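Local coordinates for protein 3-deoxy-D-manno-octulosonate 8-phosphate phosphatase KdsC (Xanthomonas campestris pv. campestris, PDB 4NAV) that probably hydrolyses 3-deoxy-D-manno-octulosonate 8-phosphate to KDO and inorganic phosphate, a magnesium-dependent step of lipopolysaccharide biosynthesis, at residues A[1-6]-A[162-167]; A[21-26]-A[112-117]; A[54-59]-A[82-87]; A[67-72]-A[93-98]; A[129-134]-A[146-151]. All coordinates share one frame; numbering follows the deposited sequence.

Overall arrangement
At the N terminus, segment 1-6 lies against helix 158-169; interaction 1 joins them and closes a loop that holds all the other contacts. Interaction 2 pairs strand 22-25 with strand 113-116 and closes a second loop inside it. Within that loop interactions 3 and 4 cross, their segments alternating: helix 50-61 meets the end of helix 75-84, and strand 65-70 meets the start of helix 95-105. Interaction 5 follows in series, bridging strand 131-133 to segment 146-151. Interactions 2, 4 and 5 reach the parallel sheet; in interaction 3, L56 and L59 pack on the face carrying A23 and F25, and H87 leads into strand 87-90 beside strand 65-70.

Interaction 1. Residues A[1-6]-A[162-167]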
# COMPACT_ATOMS: atom_id res chain seq x y z
N MET A 1 -29.18 1.55 13.86
CA MET A 1 -28.67 0.56 14.88
C MET A 1 -27.17 0.75 15.21
O MET A 1 -26.30 0.41 14.41
CB MET A 1 -28.93 -0.88 14.40
CG MET A 1 -28.38 -1.94 15.34
SD MET A 1 -29.05 -3.59 15.06
CE MET A 1 -28.10 -4.56 16.24
N PRO A 2 -26.87 1.25 16.42
CA PRO A 2 -25.48 1.63 16.76
C PRO A 2 -24.45 0.49 16.64
O PRO A 2 -24.71 -0.63 17.09
CB PRO A 2 -25.57 2.08 18.23
CG PRO A 2 -27.02 2.25 18.54
CD PRO A 2 -27.80 1.44 17.55
N TYR A 3 -23.30 0.80 16.03
CA TYR A 3 -22.13 -0.09 15.99
C TYR A 3 -21.71 -0.49 17.40
O TYR A 3 -21.63 0.37 18.27
CB TYR A 3 -20.98 0.63 15.32
CG TYR A 3 -19.58 0.11 15.60
CD1 TYR A 3 -19.04 -0.97 14.90
CD2 TYR A 3 -18.77 0.77 16.51
CE1 TYR A 3 -17.73 -1.40 15.12
CE2 TYR A 3 -17.48 0.34 16.75
CZ TYR A 3 -16.96 -0.73 16.06
OH TYR A 3 -15.64 -1.09 16.35
N SER A 4 -21.55 -1.79 17.62
CA SER A 4 -21.05 -2.27 18.87
C SER A 4 -19.99 -3.27 18.60
O SER A 4 -20.27 -4.32 18.03
CB SER A 4 -22.09 -2.92 19.76
OG SER A 4 -21.44 -3.30 21.00
N PRO A 5 -18.78 -2.98 19.06
CA PRO A 5 -17.70 -3.93 18.85
C PRO A 5 -18.03 -5.29 19.45
O PRO A 5 -17.46 -6.29 19.03
CB PRO A 5 -16.51 -3.29 19.56
CG PRO A 5 -16.89 -1.87 19.74
CD PRO A 5 -18.36 -1.85 19.90
N LEU A 6 -18.98 -5.32 20.39
CA LEU A 6 -19.28 -6.52 21.16
C LEU A 6 -20.30 -7.46 20.56
O LEU A 6 -20.39 -8.63 20.96
CB LEU A 6 -19.76 -6.14 22.55
CG LEU A 6 -18.74 -5.36 23.37
CD1 LEU A 6 -19.29 -5.21 24.79
CD2 LEU A 6 -17.40 -6.08 23.39
N VAL A 162 -9.37 -4.20 18.24
CA VAL A 162 -9.19 -4.79 19.54
C VAL A 162 -9.49 -3.76 20.61
O VAL A 162 -10.28 -4.02 21.53
CB VAL A 162 -7.75 -5.31 19.70
CG1 VAL A 162 -7.38 -5.57 21.16
CG2 VAL A 162 -7.58 -6.58 18.90
N CYS A 163 -8.85 -2.60 20.53
CA CYS A 163 -9.09 -1.54 21.48
C CYS A 163 -10.60 -1.28 21.66
O CYS A 163 -11.10 -1.25 22.77
CB CYS A 163 -8.38 -0.29 21.03
SG CYS A 163 -6.55 -0.44 21.05
N ASP A 164 -11.33 -1.18 20.56
CA ASP A 164 -12.76 -0.91 20.65
C ASP A 164 -13.52 -1.97 21.45
O ASP A 164 -14.35 -1.64 22.31
CB ASP A 164 -13.35 -0.80 19.27
CG ASP A 164 -12.84 0.41 18.50
OD1 ASP A 164 -12.28 1.34 19.12
OD2 ASP A 164 -13.06 0.45 17.27
N VAL A 165 -13.16 -3.24 21.27
CA VAL A 165 -13.78 -4.31 22.03
C VAL A 165 -13.55 -4.16 23.53
O VAL A 165 -14.49 -4.19 24.35
CB VAL A 165 -13.24 -5.67 21.58
CG1 VAL A 165 -13.53 -6.75 22.62
CG2 VAL A 165 -13.82 -6.03 20.21
N VAL A 166 -12.28 -3.92 23.89
CA VAL A 166 -11.89 -3.84 25.27
C VAL A 166 -12.58 -2.66 25.94
O VAL A 166 -13.23 -2.80 26.99
CB VAL A 166 -10.38 -3.74 25.39
CG1 VAL A 166 -9.96 -3.45 26.83
CG2 VAL A 166 -9.75 -5.04 24.96
N LEU A 167 -12.47 -1.51 25.30
CA LEU A 167 -13.15 -0.32 25.78
C LEU A 167 -14.68 -0.55 25.91
O LEU A 167 -15.27 -0.24 26.95
CB LEU A 167 -12.86 0.83 24.85
CG LEU A 167 -11.38 1.29 24.86
CD1 LEU A 167 -11.09 2.25 23.73
CD2 LEU A 167 -11.07 1.96 26.20
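Y3, P5 and L6 of the N-terminal arm lie against D164 and V165 on helix 158-169, and D164 is the side chain that ties the polar and apolar parts together. Its CB faces the proline ring, 3.7 Å from P5 CG; P5, a compact apolar ring with no N-H to satisfy, rests on the helix here. With CG beside the backbone N (chi1 -67°), the carboxylate is carried to the phenol end of Y3, where D164 CG is 3.8 Å from Y3 OH. OD2 accepts a hydrogen bond from Y3 OH at 3.1 Å, on its anti side and 28° out of the carboxylate plane. OD1 forms a salt bridge with R160 one turn earlier, so both oxygens have partners. Ring and carboxylate planes stand nearly perpendicular.

V165 supplies the branched apolar side. Its CG2 sits 3.9 Å from P5 CB, and its CG1 is 4.0 Å from L6 CD2. The arm is shaped by an ST turn, in which S4 OG accepts from L6 N at 3.2 Å, and P5 N lies over the centre of one face of the Y3 ring. Y3 also stacks edge-to-face with W141 of the second subunit. This is an irregular N-terminal arm laid across a helix of the HAD-type α/β core at a subunit interface, away from the predicted magnesium and substrate sites.

Interaction 2. Residues A[21-26]-A[112-117]; sequences RLACFD and QVLFMG
L22 to F25 pair in register with V113 to M116 as neighbouring parallel strands of the Rossmann-like HAD core, their directions only 14° apart. Six N-H groups are satisfied across the pair. Q112 O opens the ladder by accepting twice, from R21 N at 2.9 Å and from L22 N at 3.3 Å. L22 O then receives L114 N, L114 O receives C24 N, C24 O receives M116 N, and M116 O receives D26 N at 2.8 Å. The alternate peptides of A23 and F25 turn the other way and bond to strand 65-70, so strand 22-25 is served on both edges, as suits the centre of a sheet.

Polar ends find partners nearby: Q112 OE1 accepts from S109 N, and D26 OD1 makes a salt bridge with K95. The ladder thus delivers D26, a predicted magnesium ligand and probably the first aspartate of the HAD DxD motif, to the strand end beside D118. On one face L22, C24, V113 and F115 meet, with C24 CB 3.6 Å from F115 CD1. On the other, the extended M116 chain makes a Met-aromatic contact, SD lying obliquely 4.8 Å from the F25 ring centroid.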
# COMPACT_ATOMS: atom_id res chain seq x y z
N ARG A 21 -6.23 -5.48 32.04
CA ARG A 21 -5.53 -4.36 32.64
C ARG A 21 -4.23 -4.07 31.95
O ARG A 21 -3.64 -2.98 32.12
CB ARG A 21 -5.23 -4.67 34.11
CG ARG A 21 -6.48 -5.05 34.90
CD ARG A 21 -7.41 -3.94 35.32
NE ARG A 21 -7.21 -2.64 34.69
CZ ARG A 21 -8.13 -1.84 34.13
NH1 ARG A 21 -9.41 -2.17 33.96
NH2 ARG A 21 -7.74 -0.65 33.69
N LEU A 22 -3.74 -5.03 31.19
CA LEU A 22 -2.50 -4.84 30.45
C LEU A 22 -2.73 -5.35 29.05
O LEU A 22 -3.17 -6.49 28.85
CB LEU A 22 -1.35 -5.56 31.14
CG LEU A 22 -0.06 -5.68 30.33
CD1 LEU A 22 0.62 -4.33 30.22
CD2 LEU A 22 0.88 -6.68 30.97
N ALA A 23 -2.44 -4.50 28.07
CA ALA A 23 -2.62 -4.85 26.65
C ALA A 23 -1.27 -4.78 25.96
O ALA A 23 -0.67 -3.71 25.90
CB ALA A 23 -3.60 -3.91 25.99
N CYS A 24 -0.80 -5.91 25.43
CA CYS A 24 0.51 -5.96 24.78
C CYS A 24 0.34 -6.22 23.33
O CYS A 24 -0.51 -7.01 22.95
CB CYS A 24 1.35 -7.07 25.38
SG CYS A 24 1.58 -6.95 27.15
N PHE A 25 1.18 -5.62 22.50
CA PHE A 25 1.05 -5.72 21.06
C PHE A 25 2.38 -6.01 20.41
O PHE A 25 3.33 -5.25 20.59
CB PHE A 25 0.52 -4.41 20.50
CG PHE A 25 -0.87 -4.09 20.91
CD1 PHE A 25 -1.95 -4.33 20.06
CD2 PHE A 25 -1.11 -3.56 22.16
CE1 PHE A 25 -3.23 -4.03 20.45
CE2 PHE A 25 -2.39 -3.26 22.56
CZ PHE A 25 -3.45 -3.49 21.70
N ASP A 26 2.44 -7.07 19.60
CA ASP A 26 3.52 -7.24 18.64
C ASP A 26 3.56 -6.00 17.76
O ASP A 26 2.59 -5.28 17.64
CB ASP A 26 3.26 -8.46 17.76
CG ASP A 26 4.45 -8.85 16.90
OD1 ASP A 26 5.59 -8.77 17.45
OD2 ASP A 26 4.26 -9.22 15.71
N GLN A 112 -5.18 -11.31 33.41
CA GLN A 112 -5.57 -9.92 33.23
C GLN A 112 -4.83 -9.27 32.05
O GLN A 112 -4.81 -8.06 31.92
CB GLN A 112 -5.28 -9.14 34.51
CG GLN A 112 -5.99 -9.65 35.74
CD GLN A 112 -5.49 -8.97 37.01
OE1 GLN A 112 -4.40 -9.28 37.51
NE2 GLN A 112 -6.30 -8.07 37.56
N VAL A 113 -4.24 -10.09 31.20
CA VAL A 113 -3.40 -9.62 30.12
C VAL A 113 -3.96 -10.00 28.76
O VAL A 113 -4.45 -11.12 28.56
CB VAL A 113 -2.00 -10.23 30.23
CG1 VAL A 113 -1.08 -9.66 29.17
CG2 VAL A 113 -1.43 -10.00 31.62
N LEU A 114 -3.88 -9.06 27.83
CA LEU A 114 -4.24 -9.27 26.45
C LEU A 114 -2.99 -9.21 25.64
O LEU A 114 -2.14 -8.33 25.88
CB LEU A 114 -5.14 -8.16 25.97
CG LEU A 114 -5.47 -8.18 24.47
CD1 LEU A 114 -6.87 -7.61 24.29
CD2 LEU A 114 -4.48 -7.44 23.59
N PHE A 115 -2.84 -10.10 24.66
CA PHE A 115 -1.68 -10.07 23.78
C PHE A 115 -2.10 -10.23 22.36
O PHE A 115 -2.86 -11.15 22.03
CB PHE A 115 -0.68 -11.17 24.13
CG PHE A 115 0.68 -10.96 23.51
CD1 PHE A 115 1.74 -10.47 24.27
CD2 PHE A 115 0.89 -11.23 22.19
CE1 PHE A 115 2.98 -10.26 23.72
CE2 PHE A 115 2.12 -11.01 21.62
CZ PHE A 115 3.17 -10.54 22.39
N MET A 116 -1.62 -9.36 21.49
CA MET A 116 -1.94 -9.45 20.09
C MET A 116 -0.68 -9.66 19.28
O MET A 116 0.25 -8.85 19.37
CB MET A 116 -2.60 -8.18 19.64
CG MET A 116 -3.12 -8.23 18.23
SD MET A 116 -3.83 -6.65 17.85
CE MET A 116 -4.82 -7.07 16.42
N GLY A 117 -0.64 -10.74 18.50
CA GLY A 117 0.53 -11.04 17.67
C GLY A 117 0.12 -11.76 16.40
O GLY A 117 -1.02 -12.14 16.26

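Interaction 3. Residues A[54-59]-A[82-87]; sequences QGLKQL and QDLGLH
K57 in the middle of helix 50-61 and L84 in the last turn of helix 75-84 bring their CA atoms within 6.1 Å, and directly after L84 the chain leaves the helix through a Schellman motif at G85, whose positive phi of 72° is easiest for a glycine. G85 N still bonds back to Q82 O, closing that last turn.

The contact between the side chains is apolar. L84 places one methyl on each of two partners: CD2 reaches K57 CE at 3.6 Å, and CD1 reaches L56 CD1 at 4.1 Å. K57 runs fully extended beyond CG and crosses L84 at about a right angle, so its aliphatic part shields the leucine while its ammonium end leads on at the protein surface; a long amphipathic chain suits this exposed position. Nearer the backbone, K57 CG lies 3.8 Å from L84 O. L56, buried, continues inward to F25 and V66 of the sheet. L86 also approaches L56 CD1, more loosely, but its placement in the model is doubtful.

D83 turns elsewhere, its OD2 hydrogen-bonding to Y38 OH of the second subunit. The packing joins two helices on the same face of the parallel sheet, the second being the helix of the beta-alpha-beta crossover from strand 65-70 to strand 87-90, as in the HAD fold.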
# COMPACT_ATOMS: atom_id res chain seq x y z
N GLN A 54 -5.08 6.12 17.69
CA GLN A 54 -6.19 6.62 18.44
C GLN A 54 -6.69 5.52 19.42
O GLN A 54 -6.93 5.81 20.58
CB GLN A 54 -7.32 7.08 17.52
CG GLN A 54 -8.44 7.83 18.21
CD GLN A 54 -7.93 9.03 19.01
OE1 GLN A 54 -7.35 9.95 18.45
NE2 GLN A 54 -8.17 9.03 20.31
N GLY A 55 -6.79 4.28 18.96
CA GLY A 55 -7.23 3.21 19.86
C GLY A 55 -6.31 2.99 21.07
O GLY A 55 -6.76 2.79 22.19
N LEU A 56 -5.01 3.07 20.84
CA LEU A 56 -4.07 2.78 21.90
C LEU A 56 -4.07 3.84 23.00
O LEU A 56 -4.01 3.51 24.18
CB LEU A 56 -2.68 2.59 21.30
CG LEU A 56 -2.60 1.34 20.40
CD1 LEU A 56 -1.29 1.36 19.64
CD2 LEU A 56 -2.71 0.06 21.19
N LYS A 57 -4.11 5.10 22.61
CA LYS A 57 -4.26 6.20 23.54
C LYS A 57 -5.51 6.02 24.41
O LYS A 57 -5.49 6.30 25.60
CB LYS A 57 -4.36 7.52 22.77
CG LYS A 57 -3.03 8.06 22.33
CD LYS A 57 -3.22 9.32 21.50
CE LYS A 57 -1.87 9.89 21.09
NZ LYS A 57 -1.93 11.02 20.11
N GLN A 58 -6.58 5.51 23.81
CA GLN A 58 -7.83 5.41 24.51
C GLN A 58 -7.78 4.35 25.57
O GLN A 58 -8.35 4.53 26.66
CB GLN A 58 -8.91 5.11 23.54
CG GLN A 58 -8.94 6.14 22.46
CD GLN A 58 -9.86 7.25 22.76
OE1 GLN A 58 -9.45 8.33 23.20
NE2 GLN A 58 -11.15 6.98 22.57
N LEU A 59 -7.09 3.26 25.25
CA LEU A 59 -6.76 2.26 26.27
C LEU A 59 -5.96 2.90 27.40
O LEU A 59 -6.31 2.74 28.57
CB LEU A 59 -5.96 1.12 25.68
CG LEU A 59 -6.69 0.11 24.81
CD1 LEU A 59 -5.74 -1.00 24.46
CD2 LEU A 59 -7.93 -0.47 25.49
N GLN A 82 6.71 6.52 22.21
CA GLN A 82 6.80 7.85 22.81
C GLN A 82 5.67 8.73 22.28
O GLN A 82 4.96 9.34 23.07
CB GLN A 82 8.16 8.51 22.62
N ASP A 83 5.44 8.73 20.97
CA ASP A 83 4.39 9.57 20.38
C ASP A 83 3.00 9.30 20.95
O ASP A 83 2.17 10.20 20.96
CB ASP A 83 4.34 9.39 18.86
CG ASP A 83 5.64 9.79 18.19
OD1 ASP A 83 6.51 10.32 18.89
OD2 ASP A 83 5.80 9.54 16.97
N LEU A 84 2.75 8.08 21.38
CA LEU A 84 1.44 7.71 21.91
C LEU A 84 1.41 7.60 23.45
O LEU A 84 0.32 7.41 24.03
CB LEU A 84 0.95 6.38 21.29
CG LEU A 84 0.87 6.33 19.76
CD1 LEU A 84 0.67 4.91 19.27
CD2 LEU A 84 -0.23 7.25 19.23
N GLY A 85 2.59 7.67 24.08
CA GLY A 85 2.71 7.54 25.54
C GLY A 85 2.49 6.11 26.03
O GLY A 85 1.69 5.88 26.95
N LEU A 86 3.19 5.15 25.42
CA LEU A 86 3.10 3.74 25.82
C LEU A 86 4.47 3.15 26.16
O LEU A 86 5.49 3.60 25.66
CB LEU A 86 2.48 2.87 24.73
CG LEU A 86 1.28 3.20 23.83
CD1 LEU A 86 0.59 4.54 23.99
CD2 LEU A 86 1.72 3.04 22.41
N HIS A 87 4.48 2.13 27.02
CA HIS A 87 5.69 1.37 27.32
C HIS A 87 6.12 0.60 26.11
O HIS A 87 5.27 0.10 25.37
CB HIS A 87 5.43 0.28 28.35
CG HIS A 87 6.60 -0.03 29.24
ND1 HIS A 87 7.55 -0.97 28.90
CD2 HIS A 87 6.95 0.44 30.46
CE1 HIS A 87 8.45 -1.05 29.87
NE2 HIS A 87 8.11 -0.20 30.82

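Interaction 4. Residues A[67-72]-A[93-98]; sequences ALITAR and KNKRLA
K95 and I69 carry this contact, in which the first turn of helix 95-105 meets the C-terminal end of strand 65-70, on the side of the parallel sheet where HAD enzymes gather their catalytic motifs. The two side chains slide past each other in opposite directions, and I69 CG2 lies 4.1 Å from K95 CD. With CG anti to the carbonyl carbon (chi1 -57°) and the rest of the chain extended, the lysine methylenes pass the beta-branched I69 as along an apolar wall, and the ammonium group travels on to the strand end. There NZ donates to I69 O at 3.1 Å, approaching from above the carbonyl plane, 41° out of it.

Besides its bridge to D26, a predicted magnesium ligand, NZ forms a salt bridge with OD1 of D122. The I69 carbonyl probably helps to position a lysine that ties strand 65-70 to the aspartates, consistent with the motif lysine that HAD phosphatases place beside them.

A98, one turn further along the helix, offers only a methyl, with CB 4.4 Å from I69 CG2; a small residue lets the helix come close to the strand. The helix start is fixed by N94 at the N-cap. Its ND2 bonds to A182 O of the third subunit, while its OD1 accepts from L97 N at 2.7 Å, with an N-H...O angle of 168°.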
# COMPACT_ATOMS: atom_id res chain seq x y z
N ALA A 67 1.63 -1.86 26.16
CA ALA A 67 3.02 -2.16 25.93
C ALA A 67 3.22 -2.69 24.53
O ALA A 67 2.39 -3.45 24.03
CB ALA A 67 3.50 -3.18 26.93
N LEU A 68 4.28 -2.26 23.88
CA LEU A 68 4.69 -2.81 22.58
C LEU A 68 5.86 -3.74 22.83
O LEU A 68 6.72 -3.42 23.65
CB LEU A 68 5.13 -1.71 21.64
CG LEU A 68 4.20 -0.52 21.51
CD1 LEU A 68 4.71 0.44 20.45
CD2 LEU A 68 2.79 -0.97 21.18
N ILE A 69 5.87 -4.89 22.17
CA ILE A 69 6.88 -5.90 22.43
C ILE A 69 7.38 -6.45 21.12
O ILE A 69 6.63 -7.07 20.37
CB ILE A 69 6.35 -7.02 23.33
CG1 ILE A 69 5.69 -6.40 24.57
CG2 ILE A 69 7.48 -7.96 23.70
CD1 ILE A 69 5.44 -7.34 25.73
N THR A 70 8.65 -6.20 20.84
CA THR A 70 9.28 -6.58 19.59
C THR A 70 10.62 -7.26 19.87
O THR A 70 11.34 -6.90 20.82
CB THR A 70 9.49 -5.35 18.67
OG1 THR A 70 10.48 -5.66 17.68
CG2 THR A 70 9.97 -4.13 19.46
N ALA A 71 10.94 -8.25 19.05
CA ALA A 71 12.25 -8.90 19.08
C ALA A 71 13.31 -8.03 18.39
O ALA A 71 14.49 -8.08 18.75
CB ALA A 71 12.17 -10.26 18.41
N ARG A 72 12.89 -7.23 17.40
CA ARG A 72 13.79 -6.35 16.64
C ARG A 72 14.28 -5.25 17.56
O ARG A 72 13.61 -4.90 18.51
CB ARG A 72 13.08 -5.73 15.43
N LYS A 93 14.06 -11.62 23.61
CA LYS A 93 14.37 -13.00 23.22
C LYS A 93 13.12 -13.88 23.43
O LYS A 93 12.77 -14.68 22.56
CB LYS A 93 15.58 -13.54 24.01
N ASN A 94 12.44 -13.70 24.55
CA ASN A 94 11.20 -14.44 24.81
C ASN A 94 10.05 -13.54 25.29
O ASN A 94 10.14 -12.90 26.34
CB ASN A 94 11.43 -15.56 25.83
CG ASN A 94 10.15 -16.31 26.17
OD1 ASN A 94 9.24 -15.73 26.77
ND2 ASN A 94 10.06 -17.57 25.77
N LYS A 95 8.96 -13.55 24.54
CA LYS A 95 7.87 -12.61 24.78
C LYS A 95 7.06 -12.98 26.01
O LYS A 95 6.68 -12.11 26.79
CB LYS A 95 7.01 -12.45 23.54
CG LYS A 95 7.85 -12.00 22.35
CD LYS A 95 7.04 -11.27 21.30
CE LYS A 95 7.93 -10.75 20.19
NZ LYS A 95 7.21 -9.86 19.23
N ARG A 96 6.87 -14.27 26.24
CA ARG A 96 6.26 -14.73 27.49
C ARG A 96 6.96 -14.11 28.69
O ARG A 96 6.32 -13.49 29.52
CB ARG A 96 6.29 -16.26 27.61
CG ARG A 96 5.40 -16.80 28.71
CD ARG A 96 5.32 -18.33 28.73
NE ARG A 96 6.26 -19.02 29.60
CZ ARG A 96 7.47 -19.43 29.23
NH1 ARG A 96 7.94 -19.21 28.01
NH2 ARG A 96 8.24 -20.06 30.11
N LEU A 97 8.29 -14.29 28.79
CA LEU A 97 9.07 -13.79 29.93
C LEU A 97 8.92 -12.28 30.05
O LEU A 97 8.77 -11.77 31.16
CB LEU A 97 10.54 -14.20 29.83
N ALA A 98 8.90 -11.57 28.93
CA ALA A 98 8.70 -10.13 28.96
C ALA A 98 7.35 -9.80 29.58
O ALA A 98 7.26 -9.00 30.50
CB ALA A 98 8.80 -9.55 27.58

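Interaction 5. Residues A[129-134]-A[146-151]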
# COMPACT_ATOMS: atom_id res chain seq x y z
N VAL A 129 -1.37 -15.93 27.92
CA VAL A 129 -2.22 -14.83 28.43
C VAL A 129 -3.72 -15.15 28.53
O VAL A 129 -4.21 -16.09 27.93
CB VAL A 129 -2.03 -13.54 27.62
CG1 VAL A 129 -0.59 -13.07 27.69
CG2 VAL A 129 -2.46 -13.75 26.17
N GLY A 130 -4.41 -14.37 29.33
CA GLY A 130 -5.83 -14.51 29.47
C GLY A 130 -6.56 -14.25 28.15
O GLY A 130 -7.56 -14.93 27.85
N LEU A 131 -6.10 -13.29 27.36
CA LEU A 131 -6.81 -12.92 26.14
C LEU A 131 -5.87 -12.73 24.93
O LEU A 131 -5.43 -11.61 24.64
CB LEU A 131 -7.64 -11.67 26.36
CG LEU A 131 -8.58 -11.30 25.20
CD1 LEU A 131 -9.37 -12.50 24.69
CD2 LEU A 131 -9.54 -10.20 25.62
N PRO A 132 -5.53 -13.82 24.25
CA PRO A 132 -4.76 -13.68 23.03
C PRO A 132 -5.65 -13.22 21.90
O PRO A 132 -6.83 -13.55 21.88
CB PRO A 132 -4.27 -15.11 22.79
CG PRO A 132 -5.29 -15.97 23.37
CD PRO A 132 -5.89 -15.21 24.53
N VAL A 133 -5.10 -12.50 20.94
CA VAL A 133 -5.87 -12.10 19.76
C VAL A 133 -4.89 -11.98 18.56
O VAL A 133 -3.71 -11.67 18.71
CB VAL A 133 -6.69 -10.80 20.03
CG1 VAL A 133 -5.81 -9.66 20.58
CG2 VAL A 133 -7.41 -10.35 18.79
N ALA A 134 -5.38 -12.32 17.37
CA ALA A 134 -4.55 -12.27 16.16
C ALA A 134 -5.27 -11.54 15.03
O ALA A 134 -6.51 -11.66 14.90
CB ALA A 134 -4.22 -13.64 15.69
N VAL A 146 -5.31 -19.46 18.22
CA VAL A 146 -5.97 -18.35 18.91
C VAL A 146 -7.40 -18.21 18.42
O VAL A 146 -7.65 -18.17 17.23
CB VAL A 146 -5.27 -17.04 18.59
CG1 VAL A 146 -5.97 -15.89 19.29
CG2 VAL A 146 -3.80 -17.12 19.00
N GLN A 147 -8.34 -18.10 19.33
CA GLN A 147 -9.74 -18.08 18.94
C GLN A 147 -10.20 -16.74 18.38
O GLN A 147 -10.87 -16.69 17.34
CB GLN A 147 -10.57 -18.59 20.09
CG GLN A 147 -9.86 -19.84 20.60
CD GLN A 147 -10.73 -20.75 21.41
OE1 GLN A 147 -11.54 -20.29 22.24
NE2 GLN A 147 -10.59 -22.07 21.18
N TRP A 148 -9.74 -15.65 18.99
CA TRP A 148 -10.20 -14.32 18.57
C TRP A 148 -9.37 -13.77 17.41
O TRP A 148 -8.18 -13.50 17.56
CB TRP A 148 -10.20 -13.36 19.77
CG TRP A 148 -10.64 -11.98 19.45
CD1 TRP A 148 -11.33 -11.56 18.36
CD2 TRP A 148 -10.47 -10.84 20.28
NE1 TRP A 148 -11.56 -10.20 18.43
CE2 TRP A 148 -11.04 -9.75 19.61
CE3 TRP A 148 -9.87 -10.64 21.51
CZ2 TRP A 148 -11.03 -8.49 20.14
CZ3 TRP A 148 -9.83 -9.38 22.03
CH2 TRP A 148 -10.40 -8.32 21.34
N HIS A 149 -10.00 -13.62 16.25
CA HIS A 149 -9.37 -13.02 15.09
C HIS A 149 -10.10 -11.74 14.78
O HIS A 149 -11.31 -11.76 14.71
CB HIS A 149 -9.48 -13.95 13.88
CG HIS A 149 -8.85 -15.30 14.07
ND1 HIS A 149 -8.76 -16.23 13.06
CD2 HIS A 149 -8.28 -15.88 15.15
CE1 HIS A 149 -8.17 -17.32 13.51
NE2 HIS A 149 -7.87 -17.13 14.78
N THR A 150 -9.39 -10.65 14.55
CA THR A 150 -10.04 -9.45 14.09
C THR A 150 -10.48 -9.61 12.65
O THR A 150 -9.87 -10.32 11.85
CB THR A 150 -9.11 -8.23 14.20
OG1 THR A 150 -7.94 -8.40 13.39
CG2 THR A 150 -8.70 -8.02 15.66
N ARG A 151 -11.53 -8.89 12.29
CA ARG A 151 -11.90 -8.80 10.89
C ARG A 151 -10.79 -8.09 10.09
O ARG A 151 -10.48 -8.49 9.01
CB ARG A 151 -13.25 -8.08 10.72
CG ARG A 151 -14.46 -8.95 11.03
CD ARG A 151 -15.71 -8.14 11.36
NE ARG A 151 -15.92 -8.01 12.82
CZ ARG A 151 -15.74 -6.91 13.56
NH1 ARG A 151 -15.35 -5.75 13.02
NH2 ARG A 151 -15.96 -6.96 14.87
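V133 on strand 131-133, the edge strand of the parallel sheet within this chain, packs against W148, while the adjoining A134 and H149 form a single backbone bridge rather than a full strand pairing. Two bonds make it: A134 N donates to W148 O at 3.0 Å, and T150 N to A134 O at 3.1 Å.

The tight part is the indole. V133 CG2 makes a CH-pi contact over one face of W148, 3.7 Å from the centroid of the five-membered ring and 21° off its normal. W148 holds its ring there with CG anti to the backbone N (chi1 180°), so that it lies alongside V133 and points the same way. L131 comes obliquely at the six-membered end, CD2 reaching CZ3 at 3.7 Å. A large flat ring suits this place, since it can serve two branched chains of the strand and also V165 and L13 of flanking helices. Toward P132 the packing is still close, V146 CG1 lying 3.6 Å from P132 O, and both residues pack against L126.

The loose side is at H149, which is exposed; its side chain approaches the strand mainly through CB, 3.9 Å from A134 O. The imidazole instead folds back along its own segment, where NE2 is shared between A143 O and V146 O, the latter 2.7 Å away at a bent 130°.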